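Local coordinates for protein ribose 5-phosphate isomerase (Trypanosoma cruzi, PDB 3M1P) that probably interconverts ribose 5-phosphate and ribulose 5-phosphate, as a type B ribose 5-phosphate isomerase that assembles from several identical subunits, at residues 84-89 with 104-109. The protein carries 1 engineered substitution. Numbering follows the deposited sequence.
Sequences GVRAAL and DANIVC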
loop_
_atom_site.group_PDB
_atom_site.type_symbol
_atom_site.label_atom_id
_atom_site.label_comp_id
_atom_site.label_asym_id
_atom_site.label_seq_id
_atom_site.Cartn_x
_atom_site.Cartn_y
_atom_site.Cartn_z
ATOM N N GLY A 84 -0.787 28.413 1.203
ATOM C CA GLY A 84 -1.872 28.220 0.248
ATOM C C GLY A 84 -1.852 26.827 -0.351
ATOM O O GLY A 84 -2.815 26.396 -0.969
ATOM N N VAL A 85 -0.752 26.111 -0.160
ATOM C CA VAL A 85 -0.617 24.778 -0.727
ATOM C C VAL A 85 -1.077 23.725 0.285
ATOM O O VAL A 85 -0.776 23.815 1.490
ATOM C CB VAL A 85 0.823 24.518 -1.222
ATOM C CG1 VAL A 85 1.052 23.044 -1.527
ATOM C CG2 VAL A 85 1.112 25.359 -2.448
ATOM N N ARG A 86 -1.839 22.755 -0.213
ATOM C CA ARG A 86 -2.205 21.568 0.548
ATOM C C ARG A 86 -1.813 20.370 -0.306
ATOM O O ARG A 86 -2.557 19.953 -1.191
ATOM C CB ARG A 86 -3.694 21.568 0.891
ATOM C CG ARG A 86 -4.101 22.719 1.823
ATOM C CD ARG A 86 -5.568 22.652 2.185
ATOM N NE ARG A 86 -6.389 22.853 0.997
ATOM C CZ ARG A 86 -6.583 24.032 0.410
ATOM N NH1 ARG A 86 -6.023 25.133 0.911
ATOM N NH2 ARG A 86 -7.337 24.105 -0.683
ATOM N N ALA A 87 -0.615 19.858 -0.042
ATOM C CA ALA A 87 0.008 18.823 -0.847
ATOM C C ALA A 87 -0.105 17.485 -0.140
ATOM O O ALA A 87 0.390 17.318 0.990
ATOM C CB ALA A 87 1.466 19.159 -1.104
ATOM N N ALA A 88 -0.757 16.548 -0.820
ATOM C CA ALA A 88 -1.083 15.241 -0.264
ATOM C C ALA A 88 -0.240 14.144 -0.901
ATOM O O ALA A 88 -0.339 13.900 -2.122
ATOM C CB ALA A 88 -2.561 14.950 -0.456
ATOM N N LEU A 89 0.586 13.492 -0.086
ATOM C CA LEU A 89 1.262 12.279 -0.531
ATOM C C LEU A 89 0.276 11.102 -0.520
ATOM O O LEU A 89 -0.219 10.692 0.530
ATOM C CB LEU A 89 2.502 11.979 0.307
ATOM C CG LEU A 89 3.253 10.664 0.005
ATOM C CD1 LEU A 89 3.719 10.564 -1.454
ATOM C CD2 LEU A 89 4.418 10.537 0.956
ATOM N N ASP A 104 -9.373 19.159 0.692
ATOM C CA ASP A 104 -9.375 19.993 -0.507
ATOM C C ASP A 104 -7.932 20.179 -1.007
ATOM O O ASP A 104 -7.499 21.304 -1.310
ATOM C CB ASP A 104 -10.034 21.344 -0.196
ATOM C CG ASP A 104 -10.303 22.178 -1.441
ATOM O OD1 ASP A 104 -10.340 21.609 -2.551
ATOM O OD2 ASP A 104 -10.468 23.414 -1.289
ATOM N N ALA A 105 -7.191 19.074 -1.066
ATOM C CA ALA A 105 -5.792 19.108 -1.469
ATOM C C ALA A 105 -5.673 19.711 -2.856
ATOM O O ALA A 105 -6.493 19.427 -3.722
ATOM C CB ALA A 105 -5.181 17.694 -1.444
ATOM N N ASN A 106 -4.661 20.542 -3.071
ATOM C CA ASN A 106 -4.447 21.129 -4.388
ATOM C C ASN A 106 -3.193 20.601 -5.072
ATOM O O ASN A 106 -2.975 20.866 -6.241
ATOM C CB ASN A 106 -4.453 22.680 -4.346
ATOM C CG ASN A 106 -3.589 23.251 -3.215
ATOM O OD1 ASN A 106 -2.581 22.657 -2.829
ATOM N ND2 ASN A 106 -3.987 24.417 -2.689
ATOM N N ILE A 107 -2.377 19.846 -4.344
ATOM C CA ILE A 107 -1.253 19.141 -4.970
ATOM C C ILE A 107 -1.236 17.656 -4.576
ATOM O O ILE A 107 -1.313 17.325 -3.401
ATOM C CB ILE A 107 0.127 19.809 -4.650
ATOM C CG1 ILE A 107 0.193 21.241 -5.219
ATOM C CG2 ILE A 107 1.288 18.924 -5.178
ATOM C CD1 ILE A 107 1.503 21.980 -5.006
ATOM N N VAL A 108 -1.150 16.767 -5.567
ATOM C CA VAL A 108 -0.991 15.346 -5.308
ATOM C C VAL A 108 0.479 14.982 -5.463
ATOM O O VAL A 108 1.126 15.403 -6.427
ATOM C CB VAL A 108 -1.931 14.445 -6.187
ATOM C CG1 VAL A 108 -1.661 14.572 -7.707
ATOM C CG2 VAL A 108 -1.875 12.973 -5.737
ATOM N N CYS A 109 1.009 14.236 -4.493
ATOM C CA CYS A 109 2.383 13.744 -4.554
ATOM C C CYS A 109 2.384 12.230 -4.620
ATOM O O CYS A 109 1.593 11.582 -3.945
ATOM C CB CYS A 109 3.205 14.231 -3.353
ATOM S SG CYS A 109 3.215 16.065 -3.175
#
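N106 turns its carboxamide onto the backbone of 84-89 and uses both ends of it: ND2 donates to G84 O at 2.9 Å, nearly in the amide plane, while OD1 receives R86 N at 2.7 Å. Asparagine suits the place because its short amide offers a donor and an acceptor side by side; chi1 of 47° sets CG between the backbone N and carbonyl carbon, and the amide swings across to 84-89. R86 O in turn accepts from N106 N and I107 N, so R86 and N106 each donate a backbone N-H to the other. The arginine bends at chi3 (-65°), and NE and NH2 both grip D104 O from one face of its carbonyl plane. NH2 also forms a salt bridge with D104 OD2 at 3.3 Å, while OD1 of that aspartate pairs with R100. N106 ND2 lies over a face of the guanidinium.

Farther along, the parallel strands 87-89 and 107-109 zip together through A88 N to I107 O (2.8 Å) and C109 N to A88 O (2.7 Å). Small A87 lets its CB meet I107 CB at 3.8 Å, A87 packing also on helix 73-80 and I107 on helix 46-58; A88 CB meets A105 CB on the other face. Helix 93-101 completes this beta-alpha-beta unit of the Rossmann-like sheet. Polar side chains thus continue the pairing of the outermost strand of the chain's own sheet where regular strand bonding stops: backbone partners at both ends should set the carboxamide's rotation, and D104 probably offsets the arginine's charge.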